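Local atomic coordinates of C-domain type II peptide synthetase (Streptomyces globisporus, PDB entry 4ZNM), a protein that belongs to the condensation-domain family of peptide synthetases, whose fold pairs two lobes, each built on a beta sheet with helices packed against it. Residues 72-77 with 169-174; 21-26 with 309-314; 281-286 with 439-444; 270-275 with 443-448. All blocks are in the same frame, centred on the assembly; numbering follows the deposited sequence.

In the fold
Contacts 3 and 4 are neighbours, their centres about 10 Å apart, and both join helix 268-284 to helix 435-454, sharing Ala-443 and Asp-444. Contact 1, which links helices 60-73 and 162-180, lies across the centre of the chain from them, its centre about 41 Å from that of contact 3 and 36 Å from that of contact 4. Contact 2 lies between, with centres about 21 Å from contact 1 and 26 Å from contact 4. Along the chain, contact 1 falls wholly between the segments of contact 2, whereas contacts 3 and 4 interleave with contact 2. Contacts 1, 3 and 4 each join two helices distant in sequence, while contact 2 joins helix 22-28 to the start of strand 312-319.

Contact 1 (72-77 with 169-174); sequences VRHEAL and ARDLLN
A buried salt-bridge network, centred on the carboxylate of Asp-171, joins the end of helix 60-73 to the middle of helix 162-180. Arg-73 NE donates to Asp-171 OD2 at 2.8 Å. His-74 NE2 donates to the same atom, Asp-171 OD2, at 2.7 Å, approaching nearly in line with the C-O bond. The two donors come from different directions: the imidazole lies almost coplanar with the carboxylate (8° apart), while the guanidinium stands nearly perpendicular to it (88°) and NE reaches OD2 from above its plane. Arg-73 is extended from CG to NE, its CG passing over one face of the His-74 ring. These two residues open the RHExLRT signature of condensation domains, and helix 162-180 follows directly after the HHxxxD signature. Within its own helix Asp-171 is gripped side-on by Arg-170, whose NE and NH2 both donate to OD1, NH2 at 2.9 Å. A water that donates to Asp-171 OD2 (2.7 Å) accepts from Arg-73 NH2 and, weakly, from Arg-170 NH2. The carboxylate probably offsets the closeness of the two arginines, Arg-73 NH2 and Arg-170 NH2 being 4.6 Å apart; Arg-170 has a second anionic partner in Asp-305.

Contact 2 (21-26 with 309-314); sequences SFHQEF and SFINFL
Ser-309 and Ile-311 meet the imidazole of His-23 obliquely, and three waters lie in the plane of that ring around its edge, while the Phe-26 ring carries one of these waters over a face and the backbone O of His-23 at its edge. The imidazole is wedged against the 309-311 backbone: His-23 ND1 comes within 3.0 Å of Ile-311 O, but the angle is too poor for a hydrogen bond, and CE1 touches Ile-311 CG1 at 3.7 Å. With CG anti to the backbone N (chi1 176°), the ring is carried off the helix toward Ser-309. Three waters bridge the polar groups. One molecule binds His-23 NE2 at 2.7 Å and also Ser-309 OG; a second joins Ser-21 OG to Ser-309 O; the third accepts from Phe-313 N at 3.0 Å, lies on the Phe-26 face and makes a weak, long bond to His-23 ND1. Farther along, Phe-26 CZ packs on Phe-313 CD1 at 3.5 Å, the ring planes inclined at 33°. Ser-21 and Gln-24 close a capping box at the start of helix 22-28. Strand 312-319 pairs with 288-295, and Phe-310 N bonds to Asp-161 of the HHxxxD signature. The segments correspond to two further sequence signatures of condensation domains, one near the start of the chain and one of GxFVN type, brought together in the core.

Contact 3 (281-286 with 439-444); sequences HRRTGE and AAFLAD
An off-centre cation-pi contact between Arg-283 and Phe-441 links the last turn of helix 268-284 to helix 435-454. Arg-283 CZ stands 4.5 Å from the centroid of the Phe-441 ring, 34° off its normal, with the guanidinium and ring planes inclined at 48°. The touch is therefore made by the CD1 and CE1 atoms of the aromatic ring, without a flat stack: Phe-441 CD1 sits beneath a face of the guanidinium, 3.4 Å from Arg-283 NH1, and CE1 packs against Arg-283 CD at 3.7 Å. The arginine chain, extended from CG to NE, spans the gap and crosses the phenyl group at about a right angle. At the guanidinium edge, Arg-283 NH1 lies 4.3 Å from Asp-444 OD2, too far for a salt bridge but near enough that the carboxylate probably favours the positive charge there. Just beyond Arg-283 the helix finishes with an ST turn, Thr-284 OG1 accepting from Glu-286 N, and His-281 ND1 donates to Glu-286 O. Phe-441 is buried behind the more exposed arginine: it meets Trp-412 of strand 410-416 edge-to-face and touches Tyr-276 and Leu-279 of helix 268-284, while Leu-442 packs on Phe-247 of strand 242-249.

Contact 4 (270-275 with 443-448); sequences MTMFAA and ADYLDV
Tyr-445 projects from helix 435-454 as a long knob and comes to rest on helix 268-284 between Met-272 and Ala-275, residues one turn apart. The two helical segments are 10.2 Å apart at closest approach, with their directions 119° from each other, and this large side chain spans the separation. The tyrosine's first torsion sends the ring out across the interface. Its OH end fits beside the base of Met-272, a selenomethionine in the model: Met-272 CB is 3.1 Å from Tyr-445 OH, and the chain bends at its last torsion (chi3 78°) to bring CE back to within 4.2 Å of Tyr-445 CE2. The ring's CE1 atom lies 3.9 Å from a smaller bump, Ala-275 CB, met obliquely. That methyl group in turn lies between Tyr-445 and Val-448, one turn on, whose CG1 is 4.2 Å from the Ala-275 CB and 3.5 Å from Ala-275 O. Leu-279 and Trp-412 also pack against the tyrosine, so the knob is held among side chains from a helix and a strand. The Tyr-445 hydroxyl (OH) donates to Met-272 O at 2.8 Å, from above the carbonyl plane and with a C=O...donor angle of 103°. In an otherwise apolar interface, the buried phenol thus uses its proton on a helix backbone carbonyl, adding one directional bond to what is otherwise van der Waals packing.

Contact 1 (72-77 with 169-174)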
loop_
_atom_site.group_PDB
_atom_site.type_symbol
_atom_site.label_atom_id
_atom_site.label_comp_id
_atom_site.label_asym_id
_atom_site.label_seq_id
_atom_site.Cartn_x
_atom_site.Cartn_y
_atom_site.Cartn_z
ATOM N N VAL A 72 12.877 -18.365 -5.861
ATOM C CA VAL A 72 12.655 -19.398 -6.865
ATOM C C VAL A 72 11.156 -19.677 -6.937
ATOM O O VAL A 72 10.616 -19.879 -8.007
ATOM C CB VAL A 72 13.411 -20.660 -6.568
ATOM C CG1 VAL A 72 12.923 -21.791 -7.454
ATOM C CG2 VAL A 72 14.933 -20.441 -6.721
ATOM N N ARG A 73 10.504 -19.682 -5.781
ATOM C CA ARG A 73 9.083 -20.013 -5.675
ATOM C C ARG A 73 8.146 -19.055 -6.420
ATOM O O ARG A 73 7.141 -19.485 -6.976
ATOM C CB ARG A 73 8.701 -20.034 -4.198
ATOM C CG ARG A 73 7.234 -20.209 -3.906
ATOM C CD ARG A 73 7.027 -20.496 -2.431
ATOM N NE ARG A 73 5.615 -20.498 -2.099
ATOM C CZ ARG A 73 4.828 -21.569 -2.128
ATOM N NH1 ARG A 73 5.310 -22.776 -2.433
ATOM N NH2 ARG A 73 3.545 -21.428 -1.825
ATOM N N HIS A 74 8.473 -17.768 -6.409
ATOM C CA HIS A 74 7.583 -16.728 -6.936
ATOM C C HIS A 74 8.212 -16.006 -8.134
ATOM O O HIS A 74 9.141 -15.199 -7.975
ATOM C CB HIS A 74 7.246 -15.709 -5.853
ATOM C CG HIS A 74 6.456 -16.281 -4.722
ATOM N ND1 HIS A 74 5.157 -16.724 -4.873
ATOM C CD2 HIS A 74 6.781 -16.500 -3.422
ATOM C CE1 HIS A 74 4.726 -17.210 -3.720
ATOM N NE2 HIS A 74 5.692 -17.079 -2.824
ATOM N N GLU A 75 7.684 -16.272 -9.322
ATOM C CA GLU A 75 8.195 -15.635 -10.555
ATOM C C GLU A 75 8.180 -14.114 -10.522
ATOM O O GLU A 75 9.070 -13.486 -11.086
ATOM C CB GLU A 75 7.396 -16.080 -11.780
ATOM C CG GLU A 75 7.755 -17.457 -12.216
ATOM C CD GLU A 75 6.907 -17.996 -13.359
ATOM O OE1 GLU A 75 6.042 -17.256 -13.908
ATOM O OE2 GLU A 75 7.130 -19.185 -13.695
ATOM N N ALA A 76 7.176 -13.516 -9.892
ATOM C CA ALA A 76 7.122 -12.068 -9.822
ATOM C C ALA A 76 8.401 -11.514 -9.197
ATOM O O ALA A 76 8.782 -10.397 -9.503
ATOM C CB ALA A 76 5.915 -11.600 -9.035
ATOM N N LEU A 77 9.053 -12.292 -8.326
ATOM C CA LEU A 77 10.247 -11.810 -7.617
ATOM C C LEU A 77 11.521 -11.941 -8.446
ATOM O O LEU A 77 12.607 -11.618 -7.966
ATOM C CB LEU A 77 10.464 -12.574 -6.298
ATOM C CG LEU A 77 9.383 -12.382 -5.219
ATOM C CD1 LEU A 77 9.728 -13.137 -3.958
ATOM C CD2 LEU A 77 9.197 -10.932 -4.912
ATOM N N ALA A 169 6.645 -13.389 3.663
ATOM C CA ALA A 169 7.125 -13.609 5.007
ATOM C C ALA A 169 6.666 -14.992 5.470
ATOM O O ALA A 169 7.448 -15.753 6.050
ATOM C CB ALA A 169 6.629 -12.511 5.939
ATOM N N ARG A 170 5.423 -15.344 5.150
ATOM C CA ARG A 170 4.881 -16.631 5.592
ATOM C C ARG A 170 5.633 -17.756 4.915
ATOM O O ARG A 170 6.074 -18.718 5.569
ATOM C CB ARG A 170 3.388 -16.771 5.317
ATOM C CG ARG A 170 2.903 -18.176 5.715
ATOM C CD ARG A 170 1.768 -18.661 4.952
ATOM N NE ARG A 170 2.005 -18.755 3.518
ATOM C CZ ARG A 170 1.032 -19.063 2.672
ATOM N NH1 ARG A 170 -0.169 -19.311 3.166
ATOM N NH2 ARG A 170 1.237 -19.128 1.353
ATOM N N ASP A 171 5.782 -17.640 3.605
ATOM C CA ASP A 171 6.484 -18.642 2.835
ATOM C C ASP A 171 7.930 -18.775 3.323
ATOM O O ASP A 171 8.440 -19.879 3.452
ATOM C CB ASP A 171 6.458 -18.269 1.366
ATOM C CG ASP A 171 5.073 -18.465 0.714
ATOM O OD1 ASP A 171 4.089 -18.829 1.417
ATOM O OD2 ASP A 171 4.994 -18.251 -0.519
ATOM N N LEU A 172 8.584 -17.642 3.543
ATOM C CA LEU A 172 9.997 -17.626 3.934
ATOM C C LEU A 172 10.234 -18.379 5.224
ATOM O O LEU A 172 11.118 -19.222 5.306
ATOM C CB LEU A 172 10.494 -16.202 4.106
ATOM C CG LEU A 172 11.881 -16.058 4.727
ATOM C CD1 LEU A 172 12.897 -16.591 3.736
ATOM C CD2 LEU A 172 12.153 -14.624 5.102
ATOM N N LEU A 173 9.440 -18.053 6.242
ATOM C CA LEU A 173 9.633 -18.667 7.547
ATOM C C LEU A 173 9.188 -20.131 7.568
ATOM O O LEU A 173 9.744 -20.942 8.318
ATOM C CB LEU A 173 8.919 -17.826 8.607
ATOM C CG LEU A 173 9.576 -16.410 8.652
ATOM C CD1 LEU A 173 8.946 -15.602 9.732
ATOM C CD2 LEU A 173 11.067 -16.462 8.925
ATOM N N ASN A 174 8.242 -20.487 6.710
ATOM C CA ASN A 174 7.852 -21.897 6.546
ATOM C C ASN A 174 8.969 -22.698 5.870
ATOM O O ASN A 174 9.343 -23.765 6.332
ATOM C CB ASN A 174 6.567 -21.977 5.728
ATOM C CG ASN A 174 6.148 -23.395 5.408
ATOM O OD1 ASN A 174 6.770 -24.081 4.595
ATOM N ND2 ASN A 174 5.054 -23.824 6.016
HETATM O O HOH W 1 2.540 -18.870 -1.441
#

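Contact 2 (21-26 with 309-314)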
loop_
_atom_site.group_PDB
_atom_site.type_symbol
_atom_site.label_atom_id
_atom_site.label_comp_id
_atom_site.label_asym_id
_atom_site.label_seq_id
_atom_site.Cartn_x
_atom_site.Cartn_y
_atom_site.Cartn_z
ATOM N N SER A 21 0.917 -6.243 -16.493
ATOM C CA SER A 21 -0.406 -6.300 -15.883
ATOM C C SER A 21 -1.155 -4.983 -16.085
ATOM O O SER A 21 -0.546 -3.967 -16.394
ATOM C CB SER A 21 -0.285 -6.573 -14.402
ATOM O OG SER A 21 0.366 -5.488 -13.746
ATOM N N PHE A 22 -2.470 -4.988 -15.865
ATOM C CA PHE A 22 -3.234 -3.756 -15.837
ATOM C C PHE A 22 -2.688 -2.801 -14.785
ATOM O O PHE A 22 -2.579 -1.584 -15.036
ATOM C CB PHE A 22 -4.718 -4.044 -15.580
ATOM C CG PHE A 22 -5.433 -4.671 -16.740
ATOM C CD1 PHE A 22 -5.148 -4.298 -18.048
ATOM C CD2 PHE A 22 -6.421 -5.609 -16.529
ATOM C CE1 PHE A 22 -5.820 -4.855 -19.109
ATOM C CE2 PHE A 22 -7.100 -6.177 -17.596
ATOM C CZ PHE A 22 -6.801 -5.793 -18.885
ATOM N N HIS A 23 -2.283 -3.322 -13.628
ATOM C CA HIS A 23 -1.733 -2.443 -12.640
ATOM C C HIS A 23 -0.442 -1.794 -13.153
ATOM O O HIS A 23 -0.202 -0.624 -12.928
ATOM C CB HIS A 23 -1.446 -3.177 -11.346
ATOM C CG HIS A 23 -0.787 -2.317 -10.321
ATOM N ND1 HIS A 23 -1.413 -1.222 -9.755
ATOM C CD2 HIS A 23 0.454 -2.367 -9.777
ATOM C CE1 HIS A 23 -0.595 -0.653 -8.886
ATOM N NE2 HIS A 23 0.542 -1.326 -8.876
ATOM N N GLN A 24 0.402 -2.573 -13.801
ATOM C CA GLN A 24 1.661 -2.045 -14.313
ATOM C C GLN A 24 1.398 -1.008 -15.440
ATOM O O GLN A 24 2.123 -0.019 -15.556
ATOM C CB GLN A 24 2.542 -3.199 -14.781
ATOM C CG GLN A 24 3.110 -3.961 -13.562
ATOM C CD GLN A 24 3.751 -5.296 -13.886
ATOM O OE1 GLN A 24 3.566 -5.838 -14.969
ATOM N NE2 GLN A 24 4.482 -5.855 -12.906
ATOM N N GLU A 25 0.361 -1.229 -16.243
ATOM C CA GLU A 25 -0.104 -0.214 -17.213
ATOM C C GLU A 25 -0.482 1.109 -16.539
ATOM O O GLU A 25 -0.147 2.206 -17.015
ATOM C CB GLU A 25 -1.329 -0.706 -17.987
ATOM C CG GLU A 25 -1.044 -1.711 -19.055
ATOM C CD GLU A 25 -2.289 -2.096 -19.865
ATOM O OE1 GLU A 25 -3.387 -1.489 -19.702
ATOM O OE2 GLU A 25 -2.144 -3.033 -20.673
ATOM N N PHE A 26 -1.220 0.996 -15.447
ATOM C CA PHE A 26 -1.555 2.165 -14.647
ATOM C C PHE A 26 -0.267 2.876 -14.229
ATOM O O PHE A 26 -0.161 4.075 -14.368
ATOM C CB PHE A 26 -2.410 1.748 -13.438
ATOM C CG PHE A 26 -2.466 2.761 -12.329
ATOM C CD1 PHE A 26 -3.330 3.821 -12.383
ATOM C CD2 PHE A 26 -1.668 2.623 -11.216
ATOM C CE1 PHE A 26 -3.385 4.712 -11.361
ATOM C CE2 PHE A 26 -1.718 3.530 -10.199
ATOM C CZ PHE A 26 -2.579 4.562 -10.265
ATOM N N SER A 309 1.750 -7.418 -7.629
ATOM C CA SER A 309 1.045 -6.210 -7.209
ATOM C C SER A 309 -0.319 -6.145 -7.909
ATOM O O SER A 309 -0.437 -5.845 -9.100
ATOM C CB SER A 309 1.908 -4.985 -7.489
ATOM O OG SER A 309 1.299 -3.843 -6.940
ATOM N N PHE A 310 -1.353 -6.423 -7.124
ATOM C CA PHE A 310 -2.723 -6.580 -7.597
ATOM C C PHE A 310 -3.576 -5.341 -7.417
ATOM O O PHE A 310 -4.697 -5.301 -7.893
ATOM C CB PHE A 310 -3.391 -7.749 -6.831
ATOM C CG PHE A 310 -2.923 -9.103 -7.274
ATOM C CD1 PHE A 310 -1.634 -9.518 -7.028
ATOM C CD2 PHE A 310 -3.785 -9.970 -7.912
ATOM C CE1 PHE A 310 -1.202 -10.770 -7.426
ATOM C CE2 PHE A 310 -3.358 -11.214 -8.312
ATOM C CZ PHE A 310 -2.067 -11.614 -8.076
ATOM N N ILE A 311 -3.095 -4.355 -6.664
ATOM C CA ILE A 311 -3.990 -3.307 -6.198
ATOM C C ILE A 311 -4.512 -2.491 -7.388
ATOM O O ILE A 311 -3.865 -2.416 -8.439
ATOM C CB ILE A 311 -3.319 -2.408 -5.157
ATOM C CG1 ILE A 311 -2.025 -1.804 -5.694
ATOM C CG2 ILE A 311 -3.101 -3.201 -3.849
ATOM C CD1 ILE A 311 -1.345 -0.858 -4.684
ATOM N N ASN A 312 -5.680 -1.885 -7.215
ATOM C CA ASN A 312 -6.361 -1.215 -8.337
ATOM C C ASN A 312 -6.944 0.143 -7.900
ATOM O O ASN A 312 -7.662 0.256 -6.924
ATOM C CB ASN A 312 -7.440 -2.130 -8.893
ATOM C CG ASN A 312 -8.168 -1.531 -10.073
ATOM O OD1 ASN A 312 -7.551 -0.972 -11.000
ATOM N ND2 ASN A 312 -9.488 -1.643 -10.049
ATOM N N PHE A 313 -6.535 1.173 -8.617
ATOM C CA PHE A 313 -6.985 2.552 -8.426
ATOM C C PHE A 313 -8.484 2.616 -8.713
ATOM O O PHE A 313 -8.926 2.214 -9.787
ATOM C CB PHE A 313 -6.150 3.427 -9.383
ATOM C CG PHE A 313 -6.257 4.908 -9.187
ATOM C CD1 PHE A 313 -5.354 5.588 -8.376
ATOM C CD2 PHE A 313 -7.215 5.639 -9.897
ATOM C CE1 PHE A 313 -5.397 6.969 -8.256
ATOM C CE2 PHE A 313 -7.272 7.018 -9.781
ATOM C CZ PHE A 313 -6.350 7.682 -8.959
ATOM N N LEU A 314 -9.267 3.060 -7.735
ATOM C CA LEU A 314 -10.716 2.907 -7.770
ATOM C C LEU A 314 -11.400 4.217 -7.344
ATOM O O LEU A 314 -11.350 4.602 -6.172
ATOM C CB LEU A 314 -11.148 1.766 -6.851
ATOM C CG LEU A 314 -12.654 1.518 -6.732
ATOM C CD1 LEU A 314 -13.235 1.090 -8.080
ATOM C CD2 LEU A 314 -12.976 0.498 -5.632
HETATM O O HOH W 2 1.385 -5.875 -11.211
HETATM O O HOH W 3 2.499 -0.872 -7.130
HETATM O O HOH W 4 -4.118 0.673 -10.393
#

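Contact 3 (281-286 with 439-444)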
loop_
_atom_site.group_PDB
_atom_site.type_symbol
_atom_site.label_atom_id
_atom_site.label_comp_id
_atom_site.label_asym_id
_atom_site.label_seq_id
_atom_site.Cartn_x
_atom_site.Cartn_y
_atom_site.Cartn_z
ATOM N N HIS A 281 -14.122 18.532 2.299
ATOM C CA HIS A 281 -15.167 19.524 2.184
ATOM C C HIS A 281 -14.809 20.771 2.968
ATOM O O HIS A 281 -14.955 21.897 2.472
ATOM C CB HIS A 281 -16.511 19.004 2.684
ATOM C CG HIS A 281 -17.488 20.097 2.934
ATOM N ND1 HIS A 281 -18.111 20.776 1.913
ATOM C CD2 HIS A 281 -17.892 20.687 4.081
ATOM C CE1 HIS A 281 -18.893 21.707 2.424
ATOM N NE2 HIS A 281 -18.771 21.679 3.738
ATOM N N ARG A 282 -14.364 20.590 4.203
ATOM C CA ARG A 282 -13.966 21.734 5.005
ATOM C C ARG A 282 -12.738 22.472 4.408
ATOM O O ARG A 282 -12.629 23.694 4.493
ATOM C CB ARG A 282 -13.681 21.283 6.433
ATOM C CG ARG A 282 -14.854 21.516 7.381
ATOM C CD ARG A 282 -15.307 20.301 8.118
ATOM N NE ARG A 282 -14.878 20.334 9.512
ATOM C CZ ARG A 282 -15.569 19.814 10.526
ATOM N NH1 ARG A 282 -15.084 19.887 11.759
ATOM N NH2 ARG A 282 -16.743 19.222 10.315
ATOM N N ARG A 283 -11.818 21.733 3.810
ATOM C CA ARG A 283 -10.610 22.336 3.244
ATOM C C ARG A 283 -10.871 23.032 1.890
ATOM O O ARG A 283 -10.311 24.093 1.627
ATOM C CB ARG A 283 -9.523 21.254 3.112
ATOM C CG ARG A 283 -8.095 21.766 2.940
ATOM C CD ARG A 283 -7.123 20.606 2.784
ATOM N NE ARG A 283 -5.745 21.024 2.498
ATOM C CZ ARG A 283 -4.823 21.289 3.429
ATOM N NH1 ARG A 283 -5.125 21.197 4.729
ATOM N NH2 ARG A 283 -3.591 21.656 3.061
ATOM N N THR A 284 -11.739 22.477 1.048
ATOM C CA THR A 284 -11.850 22.939 -0.341
ATOM C C THR A 284 -13.182 23.611 -0.668
ATOM O O THR A 284 -13.322 24.242 -1.701
ATOM C CB THR A 284 -11.682 21.772 -1.311
ATOM O OG1 THR A 284 -12.826 20.913 -1.207
ATOM C CG2 THR A 284 -10.409 20.983 -0.994
ATOM N N GLY A 285 -14.158 23.462 0.219
ATOM C CA GLY A 285 -15.511 23.899 -0.052
ATOM C C GLY A 285 -16.370 22.934 -0.868
ATOM O O GLY A 285 -17.587 23.072 -0.881
ATOM N N GLU A 286 -15.761 21.975 -1.561
ATOM C CA GLU A 286 -16.526 21.082 -2.435
ATOM C C GLU A 286 -17.518 20.156 -1.682
ATOM O O GLU A 286 -17.275 19.755 -0.560
ATOM C CB GLU A 286 -15.575 20.217 -3.247
ATOM C CG GLU A 286 -14.726 20.992 -4.239
ATOM C CD GLU A 286 -15.551 21.500 -5.400
ATOM O OE1 GLU A 286 -16.033 20.649 -6.184
ATOM O OE2 GLU A 286 -15.725 22.739 -5.519
ATOM N N ALA A 439 1.841 17.987 8.115
ATOM C CA ALA A 439 1.656 17.824 9.547
ATOM C C ALA A 439 0.321 18.422 10.000
ATOM O O ALA A 439 -0.402 17.812 10.810
ATOM C CB ALA A 439 2.816 18.477 10.300
ATOM N N ALA A 440 -0.010 19.602 9.480
ATOM C CA ALA A 440 -1.280 20.264 9.811
ATOM C C ALA A 440 -2.455 19.506 9.201
ATOM O O ALA A 440 -3.501 19.353 9.813
ATOM C CB ALA A 440 -1.280 21.732 9.330
ATOM N N PHE A 441 -2.258 18.999 7.996
ATOM C CA PHE A 441 -3.283 18.248 7.294
ATOM C C PHE A 441 -3.652 17.006 8.123
ATOM O O PHE A 441 -4.810 16.728 8.343
ATOM C CB PHE A 441 -2.740 17.885 5.920
ATOM C CG PHE A 441 -3.742 17.362 4.939
ATOM C CD1 PHE A 441 -5.062 17.762 4.949
ATOM C CD2 PHE A 441 -3.321 16.484 3.947
ATOM C CE1 PHE A 441 -5.955 17.274 3.987
ATOM C CE2 PHE A 441 -4.200 15.997 2.988
ATOM C CZ PHE A 441 -5.525 16.380 3.015
ATOM N N LEU A 442 -2.638 16.271 8.580
ATOM C CA LEU A 442 -2.833 15.077 9.387
ATOM C C LEU A 442 -3.514 15.400 10.710
ATOM O O LEU A 442 -4.419 14.691 11.146
ATOM C CB LEU A 442 -1.467 14.396 9.625
ATOM C CG LEU A 442 -1.427 13.262 10.628
ATOM C CD1 LEU A 442 -2.391 12.180 10.215
ATOM C CD2 LEU A 442 -0.007 12.747 10.658
ATOM N N ALA A 443 -3.089 16.481 11.352
ATOM C CA ALA A 443 -3.675 16.836 12.639
ATOM C C ALA A 443 -5.139 17.259 12.473
ATOM O O ALA A 443 -5.960 16.974 13.339
ATOM C CB ALA A 443 -2.877 17.924 13.305
ATOM N N ASP A 444 -5.457 17.929 11.365
ATOM C CA ASP A 444 -6.838 18.302 11.041
ATOM C C ASP A 444 -7.709 17.065 10.820
ATOM O O ASP A 444 -8.881 17.020 11.221
ATOM C CB ASP A 444 -6.898 19.174 9.783
ATOM C CG ASP A 444 -6.301 20.567 9.981
ATOM O OD1 ASP A 444 -6.078 21.002 11.133
ATOM O OD2 ASP A 444 -6.050 21.230 8.954
#

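Contact 4 (270-275 with 443-448)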
loop_
_atom_site.group_PDB
_atom_site.type_symbol
_atom_site.label_atom_id
_atom_site.label_comp_id
_atom_site.label_asym_id
_atom_site.label_seq_id
_atom_site.Cartn_x
_atom_site.Cartn_y
_atom_site.Cartn_z
HETATM N N MSE A 270 -14.751 2.617 5.988
HETATM C CA MSE A 270 -15.754 3.523 5.439
HETATM C C MSE A 270 -15.893 4.734 6.327
HETATM O O MSE A 270 -16.037 5.834 5.829
HETATM C CB MSE A 270 -17.104 2.861 5.305
HETATM C CG MSE A 270 -17.222 1.877 4.195
HETATM SE SE MSE A 270 -18.894 0.872 4.340
HETATM C CE MSE A 270 -18.431 -0.317 2.856
ATOM N N THR A 271 -15.908 4.523 7.645
ATOM C CA THR A 271 -15.927 5.634 8.611
ATOM C C THR A 271 -14.727 6.577 8.449
ATOM O O THR A 271 -14.880 7.802 8.410
ATOM C CB THR A 271 -15.956 5.109 10.056
ATOM O OG1 THR A 271 -17.066 4.210 10.216
ATOM C CG2 THR A 271 -16.102 6.265 11.050
HETATM N N MSE A 272 -13.521 6.022 8.374
HETATM C CA MSE A 272 -12.334 6.857 8.246
HETATM C C MSE A 272 -12.292 7.572 6.868
HETATM O O MSE A 272 -11.897 8.747 6.773
HETATM C CB MSE A 272 -11.077 6.007 8.498
HETATM C CG MSE A 272 -10.957 5.563 10.047
HETATM SE SE MSE A 272 -9.369 4.582 10.228
HETATM C CE MSE A 272 -8.119 6.077 10.242
ATOM N N PHE A 273 -12.782 6.903 5.834
ATOM C CA PHE A 273 -12.896 7.526 4.518
ATOM C C PHE A 273 -13.916 8.654 4.559
ATOM O O PHE A 273 -13.635 9.756 4.092
ATOM C CB PHE A 273 -13.283 6.495 3.431
ATOM C CG PHE A 273 -13.253 7.062 2.026
ATOM C CD1 PHE A 273 -12.059 7.199 1.349
ATOM C CD2 PHE A 273 -14.399 7.448 1.392
ATOM C CE1 PHE A 273 -12.021 7.718 0.065
ATOM C CE2 PHE A 273 -14.368 7.972 0.108
ATOM C CZ PHE A 273 -13.180 8.106 -0.548
ATOM N N ALA A 274 -15.095 8.394 5.127
ATOM C CA ALA A 274 -16.094 9.462 5.342
ATOM C C ALA A 274 -15.503 10.680 6.020
ATOM O O ALA A 274 -15.780 11.815 5.616
ATOM C CB ALA A 274 -17.267 8.950 6.173
ATOM N N ALA A 275 -14.735 10.460 7.092
ATOM C CA ALA A 275 -14.115 11.575 7.805
ATOM C C ALA A 275 -13.163 12.339 6.873
ATOM O O ALA A 275 -13.012 13.561 6.988
ATOM C CB ALA A 275 -13.369 11.097 9.028
ATOM N N ALA A 443 -3.089 16.481 11.352
ATOM C CA ALA A 443 -3.675 16.836 12.639
ATOM C C ALA A 443 -5.139 17.259 12.473
ATOM O O ALA A 443 -5.960 16.974 13.339
ATOM C CB ALA A 443 -2.877 17.924 13.305
ATOM N N ASP A 444 -5.457 17.929 11.365
ATOM C CA ASP A 444 -6.838 18.302 11.041
ATOM C C ASP A 444 -7.709 17.065 10.820
ATOM O O ASP A 444 -8.881 17.020 11.221
ATOM C CB ASP A 444 -6.898 19.174 9.783
ATOM C CG ASP A 444 -6.301 20.567 9.981
ATOM O OD1 ASP A 444 -6.078 21.002 11.133
ATOM O OD2 ASP A 444 -6.050 21.230 8.954
ATOM N N TYR A 445 -7.150 16.080 10.138
ATOM C CA TYR A 445 -7.871 14.826 9.914
ATOM C C TYR A 445 -8.181 14.118 11.242
ATOM O O TYR A 445 -9.306 13.665 11.452
ATOM C CB TYR A 445 -7.097 13.858 8.988
ATOM C CG TYR A 445 -7.792 12.509 8.872
ATOM C CD1 TYR A 445 -8.917 12.349 8.079
ATOM C CD2 TYR A 445 -7.358 11.422 9.592
ATOM C CE1 TYR A 445 -9.594 11.143 7.988
ATOM C CE2 TYR A 445 -8.033 10.191 9.519
ATOM C CZ TYR A 445 -9.155 10.058 8.718
ATOM O OH TYR A 445 -9.825 8.840 8.634
ATOM N N LEU A 446 -7.210 14.014 12.139
ATOM C CA LEU A 446 -7.451 13.271 13.376
ATOM C C LEU A 446 -8.498 13.979 14.234
ATOM O O LEU A 446 -9.303 13.333 14.935
ATOM C CB LEU A 446 -6.144 13.065 14.167
ATOM C CG LEU A 446 -5.198 12.099 13.459
ATOM C CD1 LEU A 446 -3.807 12.032 14.144
ATOM C CD2 LEU A 446 -5.808 10.701 13.366
ATOM N N ASP A 447 -8.506 15.302 14.156
ATOM C CA ASP A 447 -9.499 16.097 14.881
ATOM C C ASP A 447 -10.903 15.921 14.260
ATOM O O ASP A 447 -11.887 15.754 14.981
ATOM C CB ASP A 447 -9.099 17.590 14.890
ATOM C CG ASP A 447 -10.066 18.453 15.688
ATOM O OD1 ASP A 447 -10.028 18.371 16.936
ATOM O OD2 ASP A 447 -10.852 19.209 15.060
ATOM N N VAL A 448 -10.999 15.955 12.931
ATOM C CA VAL A 448 -12.294 15.746 12.262
ATOM C C VAL A 448 -12.855 14.380 12.669
ATOM O O VAL A 448 -14.024 14.256 13.076
ATOM C CB VAL A 448 -12.159 15.858 10.736
ATOM C CG1 VAL A 448 -13.339 15.209 10.020
ATOM C CG2 VAL A 448 -12.050 17.308 10.331
#